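Local atomic coordinates of prolyl endopeptidase (Myxococcus xanthus, PDB entry 2BKL), a protein that probably hydrolyses oligopeptides on the carboxyl side of proline, and to a lesser extent alanine, as a serine endopeptidase of the S9A family. Residues A[20-25]-A[562-567]; A[579-582]-A[586-589]; A[382-387]-A[433-438]; A[413-418]-A[471-476]. All blocks are in the same frame, centred on the assembly; numbering follows the deposited sequence.

Contact 1: residues A[20-25]-A[562-567]; sequences VADPYR and MVRYHL
Arg25 and Arg564 meet through side chains that fold in different ways: Arg25 sends CG out opposite its backbone nitrogen (chi1 173°) and then bends at both chi2 and chi3, while Arg564 runs extended to a single bend at chi3. The chains cross at about a right angle, yet these bends lay one guanidinium flat on the other, planes 14° apart and centres 3.6 Å apart. The like charges are probably offset by nearby carboxylates: Asp22 beside both, Asp13 on Arg25 NH2 and Glu28 on Arg564 NE. Asp22, which opens the type I turn ending at Arg25, is gripped side-on through one oxygen, with Arg25 NE 2.9 Å and Arg25 NH2 3.0 Å from Asp22 OD2. Both nitrogens approach from the same face of the carboxylate. The same OD2 lies 3.8 Å from Arg564 NE, a long salt bridge of charge alone, since it stands well out of that guanidinium plane. Leu567 CD1 covers the other face of the Arg564 group, and Asp22 OD1 is held by Tyr596 and Lys626. The network ties the turn after strand 18-21 to the loop before helix 575-578, with helix 584-593 packed on Val20 and helix 622-632 on Tyr24.

Contact 2: residues A[579-582]-A[586-589]; sequences GTAE and DFKT
Asp586 and Thr580 form the single hydrogen bond that spans this contact: Thr580 N donates a hydrogen bond to Asp586 OD2 at 2.9 Å, nearly straight at 163°. The oxygen is met on its anti side, 20° out of the carboxylate plane. With CG beside its own backbone nitrogen (chi1 -68°), the aspartate turns its carboxylate back over the loop that leads into helix 584-593.

The carboxylate also presses on the loop backbone: Asp586 OD2 comes within 3.2 Å of Gly579 CA, so a beta carbon there would collide with the oxygen; the positive phi of Gly579, just after helix 575-578, points to glycine as well.

Within the loop, Thr580 OG1 accepts from Glu582 N at 3.0 Å, making an ST turn, and donates to Glu582 OE1 at 2.8 Å. Glu582 OE2 is in turn paired with Arg572.

The apolar part is small. Ala581 CB sits at the edge of the Phe587 ring, 4.0 Å from CD1 and near the ring plane, and a methyl group suits a place where the two backbones run so close, Ala581 CA lying 4.0 Å from Phe587 CA. Phe587 itself reaches on to Val18 and Val20.

Chemically, a carboxylate near the start of a helix both satisfies a loop N-H and would probably be stabilised by the helix dipole.

Contact 3: residues A[382-387]-A[433-438]; sequences TSFTTP and FVVHRK
Phe384 packs on Phe433 and Val435 in a buried, wholly apolar contact between the two domains of the enzyme: a hairpin turn of the beta-propeller, joining strands 376-383 and 386-394, presses against strand 429-437 of the alpha/beta-hydrolase sheet. Phe433 and Val435 alternate with Val434 along the strand and so present their side chains on the same face, toward the hairpin. Val435 (chi1 -173°) keeps CG2 beside its backbone nitrogen, and this methyl makes a CH-pi contact over the Phe384 ring, 4.1 Å from its centroid and 26° off the ring normal. The two aromatic rings meet obliquely, planes 59° apart and centroids 5.2 Å apart, with Phe433 CD2 at the edge of the Phe384 ring, in its plane. A large flat residue suits the turn because it can reach both partners at once, and Val417, Tyr478 and Val480 close around it from neighbouring strands. With an alanine in place of Phe384, Val435 CG2 would lose the face it rests on, and a gap would probably open between hairpin and sheet. The turn is braced by Ser383, whose OG accepts from Thr385 N in an ST turn and shares a hydrogen bond with Thr386 OG1, 2.8 Å away. Closest of all across the contact, Phe384 CE2 lies over a face of the Phe433 ring, 3.4 Å from Phe433 CG.

Contact 4: residues A[413-418]-A[471-476]; sequences EQYQVE and WLDAGG
Tyr415 reaches from an edge strand of the alpha/beta-hydrolase sheet, strand 415-423, to Leu472 and Asp473 at the end of helix 469-473, where the chain closes the helix with a Schellman motif. The polar part is one short hydrogen bond: Tyr415 OH donates to Asp473 OD1 at 2.5 Å, using the syn lone pair of that oxygen. Asp473 holds CG beside its backbone nitrogen (chi1 -69°), which brings the carboxylate round to the hydroxyl. The side chains cross at about a right angle, but the carboxylate plane is only 23° from that of the ring, and OD1 lies near the ring plane, at its edge. Arg437 NH1 adds a long, weak ion pair to the same oxygen. A tyrosine suits this place because its ring can pack in the interior while its hydroxyl reaches a carboxylate on the exposed side of the helix.

The apolar part falls to Leu472, whose CD1 lies 3.8 Å from Tyr415 CD1 and whose CB lies 3.8 Å from Tyr415 CE1. Leu472 also touches Val435 on the next strand. Were Tyr415 replaced by an alanine, Asp473 OD1 would lose its hydroxyl donor and Leu472 the ring beside it, probably freeing the carboxylate to turn.

Backbone bonds finish the helix. Gly475, with a phi of 91°, allows the reversal, its N bonding to Leu472 O at 3.0 Å while Gly476 N bonds to Trp471 O at 2.9 Å. Glycine suits position Gly476 too: its CA rests on a face of the Trp471 indole, and a beta carbon would run into Trp471 NE1.

How the contacts relate
The four contacts form two groups at distant parts of the enzyme, with centres about 40 Å apart between contacts 1 and 3. Contacts 1 and 2, whose centres are about 12 Å apart, touch directly: Tyr565 OH probably hydrogen-bonds Gly579 O at 2.7 Å, and Val563 O packs against Ala581 CB. In contact 2, Gly579 lies about 12 Å from the bound benzyloxycarbonyl-Ala-Pro and follows Tyr578, a pocket residue whose ring Tyr565 meets edge-to-face. Contacts 3 and 4, centres about 7 Å apart, share neighbouring strands 415-423 and 429-437, linked where His436 NE2 meets Glu418 OE2 at 2.7 Å. Together they join propeller, sheet edge and helix 469-473.

Contact 1: residues A[20-25]-A[562-567]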
loop_
_atom_site.group_PDB
_atom_site.type_symbol
_atom_site.label_atom_id
_atom_site.label_comp_id
_atom_site.label_asym_id
_atom_site.label_seq_id
_atom_site.Cartn_x
_atom_site.Cartn_y
_atom_site.Cartn_z
ATOM N N VAL A 20 -28.618 14.998 6.288
ATOM C CA VAL A 20 -27.191 15.116 5.966
ATOM C C VAL A 20 -27.024 16.206 4.919
ATOM O O VAL A 20 -27.522 16.080 3.824
ATOM C CB VAL A 20 -26.629 13.792 5.433
ATOM C CG1 VAL A 20 -25.136 13.896 5.102
ATOM C CG2 VAL A 20 -26.867 12.679 6.432
ATOM N N ALA A 21 -26.280 17.252 5.255
ATOM C CA ALA A 21 -25.999 18.349 4.338
ATOM C C ALA A 21 -24.752 18.068 3.500
ATOM O O ALA A 21 -23.750 17.545 3.998
ATOM C CB ALA A 21 -25.850 19.648 5.108
ATOM N N ASP A 22 -24.806 18.476 2.235
ATOM C CA ASP A 22 -23.743 18.245 1.263
ATOM C C ASP A 22 -23.569 19.524 0.426
ATOM O O ASP A 22 -23.945 19.566 -0.741
ATOM C CB ASP A 22 -24.076 17.027 0.405
ATOM C CG ASP A 22 -22.880 16.405 -0.286
ATOM O OD1 ASP A 22 -21.830 17.074 -0.509
ATOM O OD2 ASP A 22 -22.953 15.220 -0.670
ATOM N N PRO A 23 -23.031 20.577 1.018
ATOM C CA PRO A 23 -22.993 21.874 0.329
ATOM C C PRO A 23 -22.203 21.892 -0.954
ATOM O O PRO A 23 -22.501 22.696 -1.846
ATOM C CB PRO A 23 -22.376 22.816 1.379
ATOM C CG PRO A 23 -21.753 21.940 2.375
ATOM C CD PRO A 23 -22.508 20.654 2.387
ATOM N N TYR A 24 -21.223 21.006 -1.080
ATOM C CA TYR A 24 -20.338 20.996 -2.233
ATOM C C TYR A 24 -20.546 19.762 -3.119
ATOM O O TYR A 24 -19.675 19.396 -3.877
ATOM C CB TYR A 24 -18.878 21.137 -1.759
ATOM C CG TYR A 24 -18.703 22.392 -0.968
ATOM C CD1 TYR A 24 -18.836 23.635 -1.561
ATOM C CD2 TYR A 24 -18.505 22.348 0.407
ATOM C CE1 TYR A 24 -18.714 24.800 -0.827
ATOM C CE2 TYR A 24 -18.406 23.509 1.153
ATOM C CZ TYR A 24 -18.500 24.742 0.523
ATOM O OH TYR A 24 -18.416 25.893 1.275
ATOM N N ARG A 25 -21.738 19.178 -3.055
ATOM C CA ARG A 25 -22.148 18.090 -3.948
ATOM C C ARG A 25 -21.785 18.337 -5.420
ATOM O O ARG A 25 -21.384 17.410 -6.133
ATOM C CB ARG A 25 -23.644 17.850 -3.792
ATOM C CG ARG A 25 -24.258 16.852 -4.773
ATOM C CD ARG A 25 -23.807 15.432 -4.583
ATOM N NE ARG A 25 -24.180 14.947 -3.283
ATOM C CZ ARG A 25 -25.398 14.580 -2.908
ATOM N NH1 ARG A 25 -26.383 14.497 -3.801
ATOM N NH2 ARG A 25 -25.639 14.226 -1.654
ATOM N N MET A 562 -17.472 10.006 4.071
ATOM C CA MET A 562 -17.635 8.584 4.373
ATOM C C MET A 562 -19.088 8.142 4.289
ATOM O O MET A 562 -19.382 6.974 4.399
ATOM C CB MET A 562 -17.028 8.245 5.733
ATOM C CG MET A 562 -15.545 8.514 5.763
ATOM S SD MET A 562 -14.593 7.546 4.564
ATOM C CE MET A 562 -14.865 5.925 5.109
ATOM N N VAL A 563 -20.002 9.089 4.086
ATOM C CA VAL A 563 -21.398 8.774 3.831
ATOM C C VAL A 563 -21.592 8.362 2.374
ATOM O O VAL A 563 -22.511 7.609 2.057
ATOM C CB VAL A 563 -22.289 9.977 4.223
ATOM C CG1 VAL A 563 -23.744 9.735 3.857
ATOM C CG2 VAL A 563 -22.140 10.271 5.716
ATOM N N ARG A 564 -20.738 8.858 1.479
ATOM C CA ARG A 564 -20.889 8.604 0.048
ATOM C C ARG A 564 -19.710 7.859 -0.612
ATOM O O ARG A 564 -19.729 7.587 -1.797
ATOM C CB ARG A 564 -21.134 9.900 -0.712
ATOM C CG ARG A 564 -22.431 10.565 -0.348
ATOM C CD ARG A 564 -22.701 11.885 -1.014
ATOM N NE ARG A 564 -22.719 11.858 -2.467
ATOM C CZ ARG A 564 -23.742 11.415 -3.217
ATOM N NH1 ARG A 564 -24.812 10.848 -2.660
ATOM N NH2 ARG A 564 -23.657 11.525 -4.543
ATOM N N TYR A 565 -18.688 7.491 0.148
ATOM C CA TYR A 565 -17.475 6.929 -0.481
ATOM C C TYR A 565 -17.744 5.663 -1.318
ATOM O O TYR A 565 -17.047 5.421 -2.291
ATOM C CB TYR A 565 -16.375 6.662 0.560
ATOM C CG TYR A 565 -16.512 5.309 1.207
ATOM C CD1 TYR A 565 -17.350 5.110 2.303
ATOM C CD2 TYR A 565 -15.882 4.182 0.661
ATOM C CE1 TYR A 565 -17.521 3.840 2.869
ATOM C CE2 TYR A 565 -16.065 2.898 1.225
ATOM C CZ TYR A 565 -16.871 2.736 2.303
ATOM O OH TYR A 565 -17.047 1.486 2.808
ATOM N N HIS A 566 -18.719 4.871 -0.899
ATOM C CA HIS A 566 -18.983 3.584 -1.534
ATOM C C HIS A 566 -19.547 3.731 -2.971
ATOM O O HIS A 566 -19.583 2.763 -3.718
ATOM C CB HIS A 566 -19.947 2.768 -0.681
ATOM C CG HIS A 566 -21.257 3.454 -0.466
ATOM N ND1 HIS A 566 -21.399 4.519 0.398
ATOM C CD2 HIS A 566 -22.461 3.290 -1.065
ATOM C CE1 HIS A 566 -22.640 4.966 0.335
ATOM N NE2 HIS A 566 -23.306 4.241 -0.552
ATOM N N LEU A 567 -19.964 4.933 -3.346
ATOM C CA LEU A 567 -20.577 5.191 -4.654
ATOM C C LEU A 567 -19.587 5.436 -5.781
ATOM O O LEU A 567 -19.986 5.555 -6.950
ATOM C CB LEU A 567 -21.534 6.388 -4.548
ATOM C CG LEU A 567 -22.650 6.267 -3.516
ATOM C CD1 LEU A 567 -23.360 7.609 -3.316
ATOM C CD2 LEU A 567 -23.656 5.197 -3.930
#

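Contact 2: residues A[579-582]-A[586-589]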
loop_
_atom_site.group_PDB
_atom_site.type_symbol
_atom_site.label_atom_id
_atom_site.label_comp_id
_atom_site.label_asym_id
_atom_site.label_seq_id
_atom_site.Cartn_x
_atom_site.Cartn_y
_atom_site.Cartn_z
ATOM N N GLY A 579 -17.763 -0.354 6.572
ATOM C CA GLY A 579 -19.227 -0.425 6.535
ATOM C C GLY A 579 -19.744 0.452 5.402
ATOM O O GLY A 579 -18.969 1.097 4.675
ATOM N N THR A 580 -21.057 0.471 5.218
ATOM C CA THR A 580 -21.669 1.295 4.190
ATOM C C THR A 580 -22.834 2.082 4.763
ATOM O O THR A 580 -23.699 1.526 5.449
ATOM C CB THR A 580 -22.181 0.475 3.005
ATOM O OG1 THR A 580 -23.005 1.312 2.173
ATOM C CG2 THR A 580 -23.011 -0.743 3.426
ATOM N N ALA A 581 -22.900 3.359 4.413
ATOM C CA ALA A 581 -24.003 4.180 4.844
ATOM C C ALA A 581 -25.355 3.747 4.291
ATOM O O ALA A 581 -26.383 4.284 4.719
ATOM C CB ALA A 581 -23.718 5.625 4.510
ATOM N N GLU A 582 -25.371 2.787 3.379
ATOM C CA GLU A 582 -26.619 2.187 2.923
ATOM C C GLU A 582 -27.342 1.438 4.058
ATOM O O GLU A 582 -28.553 1.210 3.981
ATOM C CB GLU A 582 -26.376 1.226 1.749
ATOM C CG GLU A 582 -25.885 1.952 0.491
ATOM C CD GLU A 582 -25.187 1.068 -0.528
ATOM O OE1 GLU A 582 -24.292 0.273 -0.116
ATOM O OE2 GLU A 582 -25.512 1.222 -1.742
ATOM N N ASP A 586 -24.365 1.072 10.242
ATOM C CA ASP A 586 -23.113 1.515 9.644
ATOM C C ASP A 586 -23.134 3.019 9.444
ATOM O O ASP A 586 -22.116 3.693 9.630
ATOM C CB ASP A 586 -22.871 0.901 8.268
ATOM C CG ASP A 586 -22.620 -0.600 8.273
ATOM O OD1 ASP A 586 -22.758 -1.262 9.332
ATOM O OD2 ASP A 586 -22.291 -1.183 7.204
ATOM N N PHE A 587 -24.269 3.550 8.980
ATOM C CA PHE A 587 -24.400 4.985 8.766
ATOM C C PHE A 587 -24.109 5.759 10.032
ATOM O O PHE A 587 -23.428 6.773 9.988
ATOM C CB PHE A 587 -25.821 5.334 8.253
ATOM C CG PHE A 587 -26.138 6.801 8.299
ATOM C CD1 PHE A 587 -25.579 7.676 7.386
ATOM C CD2 PHE A 587 -26.972 7.315 9.276
ATOM C CE1 PHE A 587 -25.858 9.042 7.440
ATOM C CE2 PHE A 587 -27.231 8.682 9.347
ATOM C CZ PHE A 587 -26.694 9.535 8.403
ATOM N N LYS A 588 -24.641 5.313 11.165
ATOM C CA LYS A 588 -24.439 6.045 12.409
ATOM C C LYS A 588 -22.932 6.155 12.714
ATOM O O LYS A 588 -22.430 7.219 13.049
ATOM C CB LYS A 588 -25.160 5.391 13.576
ATOM C CG LYS A 588 -25.000 6.169 14.860
ATOM C CD LYS A 588 -26.038 5.754 15.891
ATOM C CE LYS A 588 -25.900 6.604 17.165
ATOM N NZ LYS A 588 -24.566 6.402 17.795
ATOM N N THR A 589 -22.222 5.048 12.554
ATOM C CA THR A 589 -20.788 5.035 12.759
ATOM C C THR A 589 -20.048 5.973 11.816
ATOM O O THR A 589 -19.228 6.762 12.240
ATOM C CB THR A 589 -20.274 3.589 12.554
ATOM O OG1 THR A 589 -20.749 2.767 13.645
ATOM C CG2 THR A 589 -18.740 3.498 12.588
#

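Contact 3: residues A[382-387]-A[433-438]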
loop_
_atom_site.group_PDB
_atom_site.type_symbol
_atom_site.label_atom_id
_atom_site.label_comp_id
_atom_site.label_asym_id
_atom_site.label_seq_id
_atom_site.Cartn_x
_atom_site.Cartn_y
_atom_site.Cartn_z
ATOM N N THR A 382 15.999 -2.814 5.707
ATOM C CA THR A 382 16.091 -1.351 5.747
ATOM C C THR A 382 15.942 -0.922 7.191
ATOM O O THR A 382 15.494 -1.659 8.037
ATOM C CB THR A 382 14.996 -0.610 4.930
ATOM O OG1 THR A 382 13.680 -1.009 5.408
ATOM C CG2 THR A 382 14.999 -1.018 3.490
ATOM N N SER A 383 16.258 0.332 7.454
ATOM C CA SER A 383 15.842 0.972 8.709
ATOM C C SER A 383 15.553 2.414 8.392
ATOM O O SER A 383 15.749 2.867 7.275
ATOM C CB SER A 383 16.920 0.865 9.814
ATOM O OG SER A 383 17.931 1.855 9.693
ATOM N N PHE A 384 15.032 3.153 9.364
ATOM C CA PHE A 384 14.731 4.555 9.129
ATOM C C PHE A 384 15.967 5.354 8.717
ATOM O O PHE A 384 15.822 6.404 8.076
ATOM C CB PHE A 384 14.076 5.219 10.358
ATOM C CG PHE A 384 12.642 4.841 10.562
ATOM C CD1 PHE A 384 11.643 5.288 9.706
ATOM C CD2 PHE A 384 12.280 4.028 11.617
ATOM C CE1 PHE A 384 10.309 4.901 9.924
ATOM C CE2 PHE A 384 10.975 3.634 11.829
ATOM C CZ PHE A 384 9.985 4.067 10.986
ATOM N N THR A 385 17.147 4.865 9.098
ATOM C CA THR A 385 18.428 5.484 8.739
ATOM C C THR A 385 19.377 4.617 7.864
ATOM O O THR A 385 20.526 5.009 7.618
ATOM C CB THR A 385 19.160 5.883 10.036
ATOM O OG1 THR A 385 19.512 4.717 10.778
ATOM C CG2 THR A 385 18.245 6.650 10.968
ATOM N N THR A 386 18.894 3.475 7.381
ATOM C CA THR A 386 19.688 2.487 6.609
ATOM C C THR A 386 19.025 2.261 5.255
ATOM O O THR A 386 17.978 1.614 5.183
ATOM C CB THR A 386 19.746 1.092 7.324
ATOM O OG1 THR A 386 20.389 1.193 8.589
ATOM C CG2 THR A 386 20.636 0.111 6.562
ATOM N N PRO A 387 19.623 2.742 4.173
ATOM C CA PRO A 387 19.119 2.408 2.837
ATOM C C PRO A 387 19.043 0.894 2.567
ATOM O O PRO A 387 19.782 0.144 3.201
ATOM C CB PRO A 387 20.141 3.102 1.901
ATOM C CG PRO A 387 20.689 4.185 2.708
ATOM C CD PRO A 387 20.768 3.663 4.102
ATOM N N PHE A 433 7.484 4.825 16.456
ATOM C CA PHE A 433 8.876 5.140 16.155
ATOM C C PHE A 433 9.091 6.633 16.120
ATOM O O PHE A 433 8.263 7.370 15.595
ATOM C CB PHE A 433 9.293 4.552 14.805
ATOM C CG PHE A 433 9.180 3.062 14.692
ATOM C CD1 PHE A 433 10.076 2.234 15.355
ATOM C CD2 PHE A 433 8.205 2.475 13.877
ATOM C CE1 PHE A 433 9.989 0.843 15.241
ATOM C CE2 PHE A 433 8.147 1.101 13.739
ATOM C CZ PHE A 433 9.008 0.293 14.413
ATOM N N VAL A 434 10.203 7.091 16.689
ATOM C CA VAL A 434 10.551 8.502 16.695
ATOM C C VAL A 434 11.966 8.645 16.192
ATOM O O VAL A 434 12.893 8.040 16.743
ATOM C CB VAL A 434 10.370 9.157 18.081
ATOM C CG1 VAL A 434 10.573 10.668 17.959
ATOM C CG2 VAL A 434 8.993 8.865 18.662
ATOM N N VAL A 435 12.146 9.436 15.144
ATOM C CA VAL A 435 13.433 9.542 14.448
ATOM C C VAL A 435 13.883 10.991 14.467
ATOM O O VAL A 435 13.115 11.917 14.208
ATOM C CB VAL A 435 13.303 9.070 12.960
ATOM C CG1 VAL A 435 14.667 9.011 12.304
ATOM C CG2 VAL A 435 12.573 7.708 12.868
ATOM N N HIS A 436 15.147 11.212 14.798
ATOM C CA HIS A 436 15.682 12.564 14.868
ATOM C C HIS A 436 17.200 12.534 14.915
ATOM O O HIS A 436 17.808 11.501 15.160
ATOM C CB HIS A 436 15.145 13.299 16.099
ATOM C CG HIS A 436 15.306 12.521 17.358
ATOM N ND1 HIS A 436 16.483 12.503 18.089
ATOM C CD2 HIS A 436 14.440 11.730 18.029
ATOM C CE1 HIS A 436 16.329 11.714 19.139
ATOM N NE2 HIS A 436 15.100 11.234 19.124
ATOM N N ARG A 437 17.818 13.699 14.725
ATOM C CA ARG A 437 19.259 13.812 14.960
ATOM C C ARG A 437 19.587 13.463 16.408
ATOM O O ARG A 437 18.837 13.801 17.336
ATOM C CB ARG A 437 19.755 15.229 14.680
ATOM C CG ARG A 437 19.817 15.608 13.218
ATOM C CD ARG A 437 20.303 17.010 12.991
ATOM N NE ARG A 437 21.706 17.086 13.379
ATOM C CZ ARG A 437 22.716 16.688 12.589
ATOM N NH1 ARG A 437 22.498 16.239 11.349
ATOM N NH2 ARG A 437 23.962 16.741 13.047
ATOM N N LYS A 438 20.749 12.860 16.612
ATOM C CA LYS A 438 21.233 12.581 17.966
ATOM C C LYS A 438 21.335 13.819 18.834
ATOM O O LYS A 438 21.113 13.729 20.039
ATOM C CB LYS A 438 22.585 11.852 17.919
ATOM C CG LYS A 438 22.468 10.445 17.440
ATOM C CD LYS A 438 23.786 9.655 17.549
ATOM C CE LYS A 438 23.688 8.293 16.883
ATOM N NZ LYS A 438 25.030 7.691 16.710
#

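Contact 4: residues A[413-418]-A[471-476]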
loop_
_atom_site.group_PDB
_atom_site.type_symbol
_atom_site.label_atom_id
_atom_site.label_comp_id
_atom_site.label_asym_id
_atom_site.label_seq_id
_atom_site.Cartn_x
_atom_site.Cartn_y
_atom_site.Cartn_z
ATOM N N GLU A 413 25.078 7.917 11.138
ATOM C CA GLU A 413 25.488 8.072 12.538
ATOM C C GLU A 413 25.041 9.382 13.175
ATOM O O GLU A 413 25.108 9.554 14.399
ATOM C CB GLU A 413 27.017 7.953 12.654
ATOM C CG GLU A 413 27.562 6.615 12.172
ATOM C CD GLU A 413 26.918 5.424 12.874
ATOM O OE1 GLU A 413 27.052 5.323 14.122
ATOM O OE2 GLU A 413 26.263 4.591 12.184
ATOM N N GLN A 414 24.549 10.297 12.361
ATOM C CA GLN A 414 24.006 11.545 12.878
ATOM C C GLN A 414 22.598 11.388 13.460
ATOM O O GLN A 414 22.118 12.300 14.104
ATOM C CB GLN A 414 24.014 12.635 11.793
ATOM C CG GLN A 414 25.442 13.213 11.584
ATOM C CD GLN A 414 25.586 14.114 10.367
ATOM O OE1 GLN A 414 24.600 14.647 9.847
ATOM N NE2 GLN A 414 26.835 14.272 9.894
ATOM N N TYR A 415 21.936 10.258 13.224
ATOM C CA TYR A 415 20.520 10.097 13.563
ATOM C C TYR A 415 20.301 8.923 14.489
ATOM O O TYR A 415 21.132 8.002 14.586
ATOM C CB TYR A 415 19.667 9.867 12.293
ATOM C CG TYR A 415 19.994 10.806 11.185
ATOM C CD1 TYR A 415 19.611 12.116 11.232
ATOM C CD2 TYR A 415 20.741 10.395 10.107
ATOM C CE1 TYR A 415 19.945 13.007 10.223
ATOM C CE2 TYR A 415 21.085 11.275 9.090
ATOM C CZ TYR A 415 20.704 12.571 9.163
ATOM O OH TYR A 415 21.066 13.468 8.170
ATOM N N GLN A 416 19.185 8.974 15.201
ATOM C CA GLN A 416 18.777 7.823 15.989
ATOM C C GLN A 416 17.305 7.596 15.854
ATOM O O GLN A 416 16.531 8.493 15.476
ATOM C CB GLN A 416 19.150 7.955 17.445
ATOM C CG GLN A 416 18.449 9.058 18.160
ATOM C CD GLN A 416 18.886 9.213 19.611
ATOM O OE1 GLN A 416 19.230 10.303 20.033
ATOM N NE2 GLN A 416 18.859 8.121 20.369
ATOM N N VAL A 417 16.928 6.375 16.174
ATOM C CA VAL A 417 15.554 5.905 16.104
ATOM C C VAL A 417 15.202 5.371 17.474
ATOM O O VAL A 417 15.946 4.554 18.042
ATOM C CB VAL A 417 15.388 4.740 15.107
ATOM C CG1 VAL A 417 13.935 4.268 15.043
ATOM C CG2 VAL A 417 15.924 5.125 13.714
ATOM N N GLU A 418 14.133 5.911 18.043
ATOM C CA GLU A 418 13.551 5.419 19.280
ATOM C C GLU A 418 12.270 4.649 18.972
ATOM O O GLU A 418 11.581 4.921 17.972
ATOM C CB GLU A 418 13.166 6.596 20.173
ATOM C CG GLU A 418 14.204 7.703 20.287
ATOM C CD GLU A 418 13.708 8.728 21.253
ATOM O OE1 GLU A 418 13.499 8.336 22.416
ATOM O OE2 GLU A 418 13.464 9.883 20.845
ATOM N N TRP A 471 14.405 17.284 6.597
ATOM C CA TRP A 471 13.610 17.587 7.780
ATOM C C TRP A 471 14.418 17.320 9.045
ATOM O O TRP A 471 14.523 18.195 9.901
ATOM C CB TRP A 471 12.326 16.764 7.734
ATOM C CG TRP A 471 11.327 17.031 8.831
ATOM C CD1 TRP A 471 11.045 16.231 9.916
ATOM C CD2 TRP A 471 10.496 18.172 8.952
ATOM N NE1 TRP A 471 10.091 16.830 10.699
ATOM C CE2 TRP A 471 9.699 18.000 10.096
ATOM C CE3 TRP A 471 10.315 19.319 8.177
ATOM C CZ2 TRP A 471 8.765 18.952 10.498
ATOM C CZ3 TRP A 471 9.377 20.249 8.563
ATOM C CH2 TRP A 471 8.607 20.050 9.714
ATOM N N LEU A 472 15.046 16.155 9.115
ATOM C CA LEU A 472 15.870 15.779 10.263
ATOM C C LEU A 472 17.052 16.729 10.387
ATOM O O LEU A 472 17.401 17.155 11.481
ATOM C CB LEU A 472 16.386 14.345 10.135
ATOM C CG LEU A 472 15.341 13.224 10.011
ATOM C CD1 LEU A 472 16.035 11.894 10.004
ATOM C CD2 LEU A 472 14.288 13.271 11.106
ATOM N N ASP A 473 17.638 17.106 9.254
ATOM C CA ASP A 473 18.810 17.986 9.277
ATOM C C ASP A 473 18.494 19.412 9.704
ATOM O O ASP A 473 19.395 20.132 10.227
ATOM C CB ASP A 473 19.508 17.964 7.913
ATOM C CG ASP A 473 20.176 16.632 7.627
ATOM O OD1 ASP A 473 20.379 15.851 8.588
ATOM O OD2 ASP A 473 20.542 16.267 6.478
ATOM N N ALA A 474 17.246 19.811 9.540
ATOM C CA ALA A 474 16.735 21.095 9.996
ATOM C C ALA A 474 16.320 21.079 11.469
ATOM O O ALA A 474 15.782 22.073 11.963
ATOM C CB ALA A 474 15.567 21.542 9.100
ATOM N N GLY A 475 16.555 19.961 12.158
ATOM C CA GLY A 475 16.249 19.777 13.572
ATOM C C GLY A 475 14.854 19.207 13.776
ATOM O O GLY A 475 14.303 19.334 14.856
ATOM N N GLY A 476 14.273 18.628 12.734
ATOM C CA GLY A 476 12.946 18.080 12.842
ATOM C C GLY A 476 12.903 16.683 13.423
ATOM O O GLY A 476 13.899 15.984 13.494
#